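Local coordinates for protein mannosephosphate isomerase, putative (Archaeoglobus fulgidus, PDB 1ZX5) that probably interconverts D-mannose 6-phosphate and D-fructose 6-phosphate as a zinc-dependent isomerase of the type 1 mannose-6-phosphate isomerase family, at residues 121-132 with 174-185; 243-254 with 272-283. All coordinates share one frame; numbering follows the deposited sequence.

Read from the N terminus, the chain closes interaction 1 completely before interaction 2 opens, so the two loops follow in series and neither nest nor cross. Residues 121-132 wait for 174-185, with a helix and two strands in between; the closure ties strands 128-131 and 176-179 of the three-stranded sheet to the adjoining inner strands 119-123 and 181-188 of the six-stranded one. Residues 243-254 then meet 272-283 after a short, helix-free excursion, joining the two sheets of the C-terminal cupin domain. The centres lie about 25 Å apart, on opposite sides of the chain's centre, yet the contacts touch: Phe124 CZ of interaction 1 packs 3.7 Å from Tyr253 CE2 of interaction 2.

Interaction 1 of 2, residues 121-132 with 174-185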
loop_
_atom_site.group_PDB
_atom_site.type_symbol
_atom_site.label_atom_id
_atom_site.label_comp_id
_atom_site.label_asym_id
_atom_site.label_seq_id
_atom_site.Cartn_x
_atom_site.Cartn_y
_atom_site.Cartn_z
ATOM N N TRP A 121 4.945 3.383 -2.315
ATOM C CA TRP A 121 3.965 3.582 -3.380
ATOM C C TRP A 121 4.537 3.038 -4.667
ATOM O O TRP A 121 5.707 3.252 -4.958
ATOM C CB TRP A 121 3.726 5.079 -3.590
ATOM C CG TRP A 121 2.889 5.775 -2.558
ATOM C CD1 TRP A 121 2.551 5.326 -1.310
ATOM C CD2 TRP A 121 2.304 7.077 -2.690
ATOM N NE1 TRP A 121 1.769 6.256 -0.668
ATOM C CE2 TRP A 121 1.600 7.342 -1.494
ATOM C CE3 TRP A 121 2.310 8.052 -3.709
ATOM C CZ2 TRP A 121 0.906 8.550 -1.282
ATOM C CZ3 TRP A 121 1.613 9.256 -3.499
ATOM C CH2 TRP A 121 0.923 9.490 -2.298
ATOM N N LEU A 122 3.710 2.319 -5.418
ATOM C CA LEU A 122 4.014 1.916 -6.782
ATOM C C LEU A 122 2.891 2.445 -7.668
ATOM O O LEU A 122 1.725 2.078 -7.520
ATOM C CB LEU A 122 4.139 0.395 -6.917
ATOM C CG LEU A 122 4.491 -0.119 -8.327
ATOM C CD1 LEU A 122 5.960 0.174 -8.714
ATOM C CD2 LEU A 122 4.171 -1.614 -8.452
ATOM N N VAL A 123 3.269 3.317 -8.583
ATOM C CA VAL A 123 2.339 4.045 -9.427
ATOM C C VAL A 123 2.126 3.244 -10.719
ATOM O O VAL A 123 3.036 2.565 -11.181
ATOM C CB VAL A 123 2.952 5.454 -9.689
ATOM C CG1 VAL A 123 2.384 6.119 -10.913
ATOM C CG2 VAL A 123 2.849 6.344 -8.429
ATOM N N PHE A 124 0.929 3.315 -11.296
ATOM C CA PHE A 124 0.612 2.528 -12.487
ATOM C C PHE A 124 0.394 3.340 -13.747
ATOM O O PHE A 124 0.245 2.773 -14.815
ATOM C CB PHE A 124 -0.606 1.622 -12.239
ATOM C CG PHE A 124 -0.353 0.555 -11.217
ATOM C CD1 PHE A 124 0.621 -0.424 -11.438
ATOM C CD2 PHE A 124 -1.047 0.548 -10.023
ATOM C CE1 PHE A 124 0.890 -1.401 -10.485
ATOM C CE2 PHE A 124 -0.807 -0.435 -9.069
ATOM C CZ PHE A 124 0.164 -1.417 -9.304
ATOM N N ASN A 125 0.374 4.662 -13.635
ATOM C CA ASN A 125 -0.018 5.480 -14.773
ATOM C C ASN A 125 0.753 6.790 -14.790
ATOM O O ASN A 125 1.662 6.989 -13.985
ATOM C CB ASN A 125 -1.548 5.713 -14.769
ATOM C CG ASN A 125 -2.001 6.678 -13.671
ATOM O OD1 ASN A 125 -1.409 6.740 -12.589
ATOM N ND2 ASN A 125 -3.052 7.442 -13.956
ATOM N N LYS A 126 0.381 7.676 -15.706
ATOM C CA LYS A 126 0.943 9.013 -15.747
ATOM C C LYS A 126 -0.022 9.990 -15.082
ATOM O O LYS A 126 -1.073 10.344 -15.626
ATOM C CB LYS A 126 1.331 9.403 -17.181
ATOM C CG LYS A 126 2.091 8.243 -17.878
ATOM C CD LYS A 126 3.104 8.649 -18.959
ATOM C CE LYS A 126 2.439 8.961 -20.270
ATOM N NZ LYS A 126 3.405 9.645 -21.202
ATOM N N GLY A 127 0.337 10.388 -13.871
ATOM C CA GLY A 127 -0.504 11.252 -13.060
ATOM C C GLY A 127 0.416 12.173 -12.303
ATOM O O GLY A 127 1.561 12.371 -12.708
ATOM N N LYS A 128 -0.078 12.722 -11.198
ATOM C CA LYS A 128 0.724 13.617 -10.375
ATOM C C LYS A 128 0.781 13.153 -8.926
ATOM O O LYS A 128 -0.255 12.974 -8.280
ATOM C CB LYS A 128 0.181 15.043 -10.453
ATOM C CG LYS A 128 0.665 15.806 -11.663
ATOM C CD LYS A 128 -0.305 16.905 -12.060
ATOM C CE LYS A 128 0.353 17.838 -13.061
ATOM N NZ LYS A 128 -0.573 18.288 -14.162
ATOM N N ALA A 129 1.998 12.943 -8.441
ATOM C CA ALA A 129 2.244 12.663 -7.042
ATOM C C ALA A 129 2.858 13.910 -6.400
ATOM O O ALA A 129 3.670 14.603 -7.017
ATOM C CB ALA A 129 3.174 11.465 -6.896
ATOM N N TYR A 130 2.447 14.200 -5.170
ATOM C CA TYR A 130 2.953 15.360 -4.429
ATOM C C TYR A 130 3.512 14.868 -3.114
ATOM O O TYR A 130 2.819 14.162 -2.396
ATOM C CB TYR A 130 1.826 16.362 -4.164
ATOM C CG TYR A 130 1.130 16.849 -5.412
ATOM C CD1 TYR A 130 1.531 18.031 -6.040
ATOM C CD2 TYR A 130 0.057 16.134 -5.965
ATOM C CE1 TYR A 130 0.888 18.493 -7.185
ATOM C CE2 TYR A 130 -0.589 16.583 -7.121
ATOM C CZ TYR A 130 -0.170 17.762 -7.720
ATOM O OH TYR A 130 -0.801 18.220 -8.862
ATOM N N ALA A 131 4.749 15.232 -2.792
ATOM C CA ALA A 131 5.391 14.729 -1.577
ATOM C C ALA A 131 6.530 15.623 -1.091
ATOM O O ALA A 131 7.511 15.840 -1.816
ATOM C CB ALA A 131 5.888 13.271 -1.787
ATOM N N GLY A 132 6.389 16.127 0.139
ATOM C CA GLY A 132 7.389 16.969 0.796
ATOM C C GLY A 132 7.286 18.423 0.363
ATOM O O GLY A 132 6.994 18.702 -0.801
ATOM N N ILE A 174 5.970 13.607 6.415
ATOM C CA ILE A 174 6.001 14.102 5.024
ATOM C C ILE A 174 4.588 14.346 4.482
ATOM O O ILE A 174 3.797 13.412 4.389
ATOM C CB ILE A 174 6.773 13.135 4.065
ATOM C CG1 ILE A 174 8.213 12.881 4.552
ATOM C CG2 ILE A 174 6.765 13.659 2.622
ATOM C CD1 ILE A 174 9.103 14.108 4.577
ATOM N N PRO A 175 4.272 15.604 4.118
ATOM C CA PRO A 175 2.977 15.939 3.518
ATOM C C PRO A 175 2.894 15.385 2.089
ATOM O O PRO A 175 3.903 15.386 1.357
ATOM C CB PRO A 175 2.983 17.468 3.497
ATOM C CG PRO A 175 4.444 17.825 3.411
ATOM C CD PRO A 175 5.154 16.783 4.227
ATOM N N HIS A 176 1.716 14.904 1.695
ATOM C CA HIS A 176 1.582 14.275 0.398
ATOM C C HIS A 176 0.135 14.266 -0.084
ATOM O O HIS A 176 -0.791 14.496 0.694
ATOM C CB HIS A 176 2.179 12.852 0.419
ATOM C CG HIS A 176 1.441 11.901 1.312
ATOM N ND1 HIS A 176 1.629 11.858 2.680
ATOM C CD2 HIS A 176 0.512 10.959 1.031
ATOM C CE1 HIS A 176 0.844 10.932 3.201
ATOM N NE2 HIS A 176 0.154 10.374 2.222
ATOM N N ALA A 177 -0.022 14.017 -1.386
ATOM C CA ALA A 177 -1.296 13.978 -2.084
ATOM C C ALA A 177 -1.045 13.378 -3.474
ATOM O O ALA A 177 0.109 13.131 -3.873
ATOM C CB ALA A 177 -1.902 15.387 -2.206
ATOM N N GLY A 178 -2.131 13.151 -4.207
ATOM C CA GLY A 178 -2.058 12.637 -5.568
ATOM C C GLY A 178 -3.203 13.185 -6.391
ATOM O O GLY A 178 -4.190 13.664 -5.840
ATOM N N GLU A 179 -3.067 13.114 -7.710
ATOM C CA GLU A 179 -4.094 13.595 -8.626
ATOM C C GLU A 179 -4.002 12.817 -9.931
ATOM O O GLU A 179 -2.937 12.751 -10.541
ATOM C CB GLU A 179 -3.909 15.095 -8.881
ATOM C CG GLU A 179 -4.932 15.708 -9.794
ATOM C CD GLU A 179 -4.727 17.218 -9.967
ATOM O OE1 GLU A 179 -3.585 17.664 -10.247
ATOM O OE2 GLU A 179 -5.721 17.965 -9.818
ATOM N N GLY A 180 -5.120 12.234 -10.353
ATOM C CA GLY A 180 -5.169 11.447 -11.577
ATOM C C GLY A 180 -4.203 10.277 -11.510
ATOM O O GLY A 180 -3.621 9.886 -12.523
ATOM N N LEU A 181 -4.051 9.724 -10.310
ATOM C CA LEU A 181 -2.980 8.798 -9.992
ATOM C C LEU A 181 -3.508 7.450 -9.519
ATOM O O LEU A 181 -4.293 7.386 -8.561
ATOM C CB LEU A 181 -2.078 9.404 -8.909
ATOM C CG LEU A 181 -0.688 8.797 -8.731
ATOM C CD1 LEU A 181 0.234 9.162 -9.900
ATOM C CD2 LEU A 181 -0.102 9.248 -7.393
ATOM N N ARG A 182 -3.067 6.387 -10.197
ATOM C CA ARG A 182 -3.403 5.008 -9.841
ATOM C C ARG A 182 -2.183 4.389 -9.188
ATOM O O ARG A 182 -1.095 4.408 -9.755
ATOM C CB ARG A 182 -3.768 4.203 -11.085
ATOM C CG ARG A 182 -4.954 4.761 -11.839
ATOM C CD ARG A 182 -5.038 4.153 -13.209
ATOM N NE ARG A 182 -6.216 4.631 -13.915
ATOM C CZ ARG A 182 -6.558 4.249 -15.148
ATOM N NH1 ARG A 182 -5.806 3.390 -15.824
ATOM N NH2 ARG A 182 -7.655 4.731 -15.709
ATOM N N VAL A 183 -2.367 3.824 -8.000
ATOM C CA VAL A 183 -1.211 3.480 -7.175
ATOM C C VAL A 183 -1.496 2.274 -6.268
ATOM O O VAL A 183 -2.635 2.059 -5.805
ATOM C CB VAL A 183 -0.663 4.771 -6.409
ATOM C CG1 VAL A 183 -1.781 5.559 -5.785
ATOM C CG2 VAL A 183 0.402 4.438 -5.363
ATOM N N LEU A 184 -0.469 1.449 -6.090
ATOM C CA LEU A 184 -0.451 0.419 -5.074
ATOM C C LEU A 184 0.296 0.997 -3.877
ATOM O O LEU A 184 1.458 1.399 -4.010
ATOM C CB LEU A 184 0.280 -0.809 -5.622
ATOM C CG LEU A 184 0.545 -2.002 -4.687
ATOM C CD1 LEU A 184 -0.770 -2.614 -4.210
ATOM C CD2 LEU A 184 1.377 -3.050 -5.386
ATOM N N GLU A 185 -0.351 1.033 -2.711
ATOM C CA GLU A 185 0.269 1.588 -1.497
ATOM C C GLU A 185 0.436 0.525 -0.408
ATOM O O GLU A 185 -0.549 0.038 0.158
ATOM C CB GLU A 185 -0.523 2.817 -0.969
ATOM C CG GLU A 185 -0.601 3.967 -1.978
ATOM C CD GLU A 185 -1.239 5.260 -1.463
ATOM O OE1 GLU A 185 -1.401 5.443 -0.232
ATOM O OE2 GLU A 185 -1.568 6.112 -2.322
HETATM O O HOH W 1 -3.548 10.962 -14.848
#
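In one of its two deposited conformers, and so only tentatively, Glu185 lays its carboxylate over one face of the Trp121 indole, the planes 19° apart. Its CG then sits 3.7 Å from the centroid of the five-membered ring, while Trp121 NE1, though close to Glu185 OE1, is badly angled for bonding. Ala177 O stands at the indole edge, and His176 comes in obliquely, its CD2 3.4 Å from Trp121 CZ2. The Tyr130 ring instead receives Ala177 O and Glu179 CB at its edge; its OH bonds Glu179 OE1 at 3.2 Å, approaching from above the carboxylate plane.

Between the two antiparallel pairings, 121-123 with 181-185 and 128-131 with 176-179, the register slips by one residue, and Asn125 spans the break. Its CG stands opposite the hydrogen on CA (chi1 72°), which brings the amide to the facing segment, 174-185: OD1 takes Arg182 N at 2.9 Å in a nearly straight bond from above the carbonyl plane, and ND2 gives to Gly180 O at 2.9 Å. A water also donates to Gly180 O and to Lys126 O. Leu181 fills the inner corner, CD1 3.9 Å from Val123 CG1 and CD2 4.0 Å from Ala129 CB.

Such pairings are consistent with the cupin-type scaffold of the catalytic domain, and Thr96 and Lys154 of the fructofuranose pocket reach Gly178 N and the Tyr130 ring. Strand 181-188 runs between 85-92, which faces the G1 bulge at Gly180-Leu181, and 119-123; strand 128-131 lies between 157-161 and 176-179.

Interaction 2 of 2, residues 243-254 with 272-283; sequences IKTGGVMNILYA and GYSCLVPASTDS. With EDO (1,2-ethanediol), chain C.
The cupin domain's two sheets are joined here by two segments that pair antiparallel in one sheet, Asn250-Ala254 with Ser274-Val277, and again in the other, where Lys244 faces Ser283. Asn250 exchanges both backbone bonds with Val277, and Leu252 does the same with Cys275. On one face Leu276 CD1 reaches Met249 CG (a selenomethionine) at 3.7 Å and Ile251 CG1 at 3.8 Å; on the other, Leu252 CD1 meets Val277 CG2 at 3.9 Å.

Where the two segments change sheets, Thr245 bridges the loops. Its chi1 of 59° tucks OG1 over its own backbone, where it donates to Thr281 O at 2.7 Å and accepts from Gly247 N, an ST turn, while CG2 packs on Val277 CG1. A type I turn from Pro278 to Thr281 carries Ala279 CB to within 3.5 Å of Gly247 O.

At the far end Ser274 OG, bonded to Glu41, lies at the Tyr253 ring edge, 3.4 Å from CD1. Tyr253 OH comes within 3.5 Å of Gly272 CA and donates at 2.7 Å to O2 of an ethanediol, probably from the crystallisation liquor, which Trp24 and Ala255 also hold. Cutting Tyr253 back to an alanine would probably leave that diol oxygen without this donor and open a gap beside Gly272 and Ser274. Such strand pairs, running through both sheets, are characteristic of the cupin jelly-roll barrel.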
loop_
_atom_site.group_PDB
_atom_site.type_symbol
_atom_site.label_atom_id
_atom_site.label_comp_id
_atom_site.label_asym_id
_atom_site.label_seq_id
_atom_site.Cartn_x
_atom_site.Cartn_y
_atom_site.Cartn_z
ATOM N N ILE A 243 10.336 -17.725 -8.249
ATOM C CA ILE A 243 10.298 -16.660 -7.260
ATOM C C ILE A 243 10.538 -17.234 -5.867
ATOM O O ILE A 243 9.955 -18.256 -5.508
ATOM C CB ILE A 243 8.947 -15.883 -7.350
ATOM C CG1 ILE A 243 8.842 -15.180 -8.712
ATOM C CG2 ILE A 243 8.791 -14.875 -6.182
ATOM C CD1 ILE A 243 7.650 -14.272 -8.838
ATOM N N LYS A 244 11.412 -16.582 -5.098
ATOM C CA LYS A 244 11.708 -16.974 -3.711
ATOM C C LYS A 244 10.998 -16.043 -2.749
ATOM O O LYS A 244 11.052 -14.825 -2.922
ATOM C CB LYS A 244 13.219 -16.892 -3.420
ATOM C CG LYS A 244 14.115 -17.516 -4.458
ATOM C CD LYS A 244 14.042 -19.010 -4.386
ATOM C CE LYS A 244 15.278 -19.650 -4.980
ATOM N NZ LYS A 244 15.277 -21.117 -4.680
ATOM N N THR A 245 10.354 -16.600 -1.727
ATOM C CA THR A 245 9.732 -15.777 -0.688
ATOM C C THR A 245 10.761 -15.128 0.249
ATOM O O THR A 245 10.514 -14.046 0.792
ATOM C CB THR A 245 8.731 -16.585 0.173
ATOM O OG1 THR A 245 9.407 -17.688 0.786
ATOM C CG2 THR A 245 7.558 -17.095 -0.667
ATOM N N GLY A 246 11.906 -15.791 0.427
ATOM C CA GLY A 246 12.888 -15.422 1.449
ATOM C C GLY A 246 12.513 -15.951 2.829
ATOM O O GLY A 246 13.071 -15.513 3.834
ATOM N N GLY A 247 11.556 -16.883 2.892
ATOM C CA GLY A 247 11.121 -17.446 4.171
ATOM C C GLY A 247 10.347 -16.460 5.034
ATOM O O GLY A 247 10.285 -16.610 6.248
ATOM N N VAL A 248 9.773 -15.446 4.391
ATOM C CA VAL A 248 8.830 -14.515 5.021
ATOM C C VAL A 248 7.532 -14.475 4.210
ATOM O O VAL A 248 7.503 -14.911 3.052
ATOM C CB VAL A 248 9.410 -13.071 5.131
ATOM C CG1 VAL A 248 10.703 -13.055 5.982
ATOM C CG2 VAL A 248 9.655 -12.470 3.751
HETATM N N MSE A 249 6.468 -13.953 4.816
HETATM C CA MSE A 249 5.213 -13.712 4.111
HETATM C C MSE A 249 5.421 -12.820 2.877
HETATM O O MSE A 249 6.118 -11.792 2.949
HETATM C CB MSE A 249 4.215 -13.046 5.050
HETATM C CG MSE A 249 2.770 -13.138 4.615
HETATM SE SE MSE A 249 1.603 -11.975 5.752
HETATM C CE MSE A 249 2.115 -10.211 4.990
ATOM N N ASN A 250 4.832 -13.236 1.756
ATOM C CA ASN A 250 4.781 -12.432 0.543
ATOM C C ASN A 250 3.319 -12.217 0.124
ATOM O O ASN A 250 2.431 -13.018 0.464
ATOM C CB ASN A 250 5.539 -13.101 -0.616
ATOM C CG ASN A 250 7.068 -13.035 -0.472
ATOM O OD1 ASN A 250 7.631 -13.057 0.627
ATOM N ND2 ASN A 250 7.740 -12.985 -1.595
ATOM N N ILE A 251 3.085 -11.131 -0.609
ATOM C CA ILE A 251 1.832 -10.908 -1.320
ATOM C C ILE A 251 2.220 -10.587 -2.757
ATOM O O ILE A 251 3.146 -9.821 -3.001
ATOM C CB ILE A 251 0.964 -9.767 -0.674
ATOM C CG1 ILE A 251 0.352 -10.240 0.659
ATOM C CG2 ILE A 251 -0.152 -9.291 -1.634
ATOM C CD1 ILE A 251 -0.292 -9.132 1.512
ATOM N N LEU A 252 1.521 -11.195 -3.705
ATOM C CA LEU A 252 1.754 -10.955 -5.124
ATOM C C LEU A 252 0.590 -10.159 -5.675
ATOM O O LEU A 252 -0.564 -10.475 -5.391
ATOM C CB LEU A 252 1.837 -12.288 -5.893
ATOM C CG LEU A 252 2.822 -13.350 -5.410
ATOM C CD1 LEU A 252 2.610 -14.659 -6.197
ATOM C CD2 LEU A 252 4.281 -12.863 -5.521
ATOM N N TYR A 253 0.880 -9.139 -6.475
ATOM C CA TYR A 253 -0.181 -8.422 -7.172
ATOM C C TYR A 253 0.071 -8.497 -8.672
ATOM O O TYR A 253 1.155 -8.140 -9.140
ATOM C CB TYR A 253 -0.290 -6.960 -6.703
ATOM C CG TYR A 253 -1.251 -6.172 -7.572
ATOM C CD1 TYR A 253 -2.638 -6.338 -7.438
ATOM C CD2 TYR A 253 -0.779 -5.300 -8.549
ATOM C CE1 TYR A 253 -3.533 -5.654 -8.264
ATOM C CE2 TYR A 253 -1.654 -4.600 -9.370
ATOM C CZ TYR A 253 -3.023 -4.785 -9.229
ATOM O OH TYR A 253 -3.886 -4.105 -10.056
ATOM N N ALA A 254 -0.931 -8.943 -9.428
ATOM C CA ALA A 254 -0.805 -9.047 -10.887
ATOM C C ALA A 254 -1.090 -7.697 -11.542
ATOM O O ALA A 254 -2.240 -7.291 -11.661
ATOM C CB ALA A 254 -1.750 -10.141 -11.440
ATOM N N GLY A 272 -5.117 -7.391 -11.742
ATOM C CA GLY A 272 -6.028 -6.712 -10.821
ATOM C C GLY A 272 -6.273 -7.445 -9.515
ATOM O O GLY A 272 -6.975 -6.930 -8.621
ATOM N N TYR A 273 -5.675 -8.630 -9.388
ATOM C CA TYR A 273 -5.882 -9.486 -8.226
ATOM C C TYR A 273 -4.571 -9.830 -7.540
ATOM O O TYR A 273 -3.499 -9.787 -8.156
ATOM C CB TYR A 273 -6.658 -10.756 -8.614
ATOM C CG TYR A 273 -8.103 -10.462 -8.970
ATOM C CD1 TYR A 273 -9.099 -10.482 -7.995
ATOM C CD2 TYR A 273 -8.464 -10.125 -10.281
ATOM C CE1 TYR A 273 -10.437 -10.183 -8.320
ATOM C CE2 TYR A 273 -9.781 -9.831 -10.618
ATOM C CZ TYR A 273 -10.757 -9.865 -9.631
ATOM O OH TYR A 273 -12.054 -9.578 -9.973
ATOM N N SER A 274 -4.687 -10.183 -6.264
ATOM C CA SER A 274 -3.559 -10.462 -5.408
ATOM C C SER A 274 -3.637 -11.862 -4.852
ATOM O O SER A 274 -4.711 -12.470 -4.749
ATOM C CB SER A 274 -3.516 -9.500 -4.215
ATOM O OG SER A 274 -3.363 -8.181 -4.665
ATOM N N CYS A 275 -2.484 -12.308 -4.387
ATOM C CA CYS A 275 -2.323 -13.623 -3.881
ATOM C C CYS A 275 -1.427 -13.529 -2.637
ATOM O O CYS A 275 -0.405 -12.848 -2.656
ATOM C CB CYS A 275 -1.644 -14.393 -5.018
ATOM S SG CYS A 275 -1.168 -15.914 -4.633
ATOM N N LEU A 276 -1.821 -14.203 -1.559
ATOM C CA LEU A 276 -1.035 -14.262 -0.328
ATOM C C LEU A 276 -0.242 -15.577 -0.270
ATOM O O LEU A 276 -0.816 -16.668 -0.364
ATOM C CB LEU A 276 -1.957 -14.126 0.897
ATOM C CG LEU A 276 -1.400 -14.369 2.312
ATOM C CD1 LEU A 276 -0.481 -13.247 2.751
ATOM C CD2 LEU A 276 -2.557 -14.507 3.325
ATOM N N VAL A 277 1.078 -15.460 -0.126
ATOM C CA VAL A 277 1.964 -16.609 -0.087
ATOM C C VAL A 277 2.564 -16.719 1.316
ATOM O O VAL A 277 3.355 -15.863 1.716
ATOM C CB VAL A 277 3.103 -16.492 -1.136
ATOM C CG1 VAL A 277 3.951 -17.781 -1.170
ATOM C CG2 VAL A 277 2.538 -16.127 -2.537
ATOM N N PRO A 278 2.177 -17.761 2.075
ATOM C CA PRO A 278 2.776 -17.973 3.400
ATOM C C PRO A 278 4.280 -18.258 3.327
ATOM O O PRO A 278 4.757 -18.824 2.338
ATOM C CB PRO A 278 2.019 -19.197 3.953
ATOM C CG PRO A 278 0.750 -19.282 3.135
ATOM C CD PRO A 278 1.155 -18.779 1.761
ATOM N N ALA A 279 5.006 -17.856 4.371
ATOM C CA ALA A 279 6.449 -18.122 4.506
ATOM C C ALA A 279 6.831 -19.589 4.387
ATOM O O ALA A 279 7.968 -19.905 4.029
ATOM C CB ALA A 279 6.962 -17.575 5.816
ATOM N N SER A 280 5.896 -20.486 4.694
ATOM C CA SER A 280 6.142 -21.926 4.575
ATOM C C SER A 280 6.329 -22.396 3.122
ATOM O O SER A 280 6.678 -23.540 2.889
ATOM C CB SER A 280 5.030 -22.728 5.259
ATOM O OG SER A 280 3.765 -22.458 4.674
ATOM N N THR A 281 6.081 -21.521 2.152
ATOM C CA THR A 281 6.457 -21.789 0.769
ATOM C C THR A 281 7.791 -21.088 0.536
ATOM O O THR A 281 7.881 -19.871 0.647
ATOM C CB THR A 281 5.338 -21.336 -0.234
ATOM O OG1 THR A 281 4.251 -22.262 -0.169
ATOM C CG2 THR A 281 5.827 -21.275 -1.674
ATOM N N ASP A 282 8.827 -21.876 0.257
ATOM C CA ASP A 282 10.173 -21.383 0.009
ATOM C C ASP A 282 10.255 -20.704 -1.356
ATOM O O ASP A 282 10.807 -19.619 -1.491
ATOM C CB ASP A 282 11.214 -22.529 0.126
ATOM C CG ASP A 282 10.859 -23.777 -0.748
ATOM O OD1 ASP A 282 9.668 -23.956 -1.123
ATOM O OD2 ASP A 282 11.772 -24.600 -1.057
ATOM N N SER A 283 9.701 -21.360 -2.368
ATOM C CA SER A 283 9.693 -20.833 -3.719
ATOM C C SER A 283 8.621 -21.490 -4.578
ATOM O O SER A 283 8.036 -22.506 -4.207
ATOM C CB SER A 283 11.052 -21.010 -4.385
ATOM O OG SER A 283 11.336 -22.371 -4.516
HETATM C C1 EDO C . -2.215 -1.628 -14.014
HETATM O O1 EDO C . -3.450 -1.018 -14.442
HETATM C C2 EDO C . -2.356 -2.135 -12.573
HETATM O O2 EDO C . -2.974 -3.423 -12.549
HETATM O O HOH W 2 12.837 -18.546 0.050
#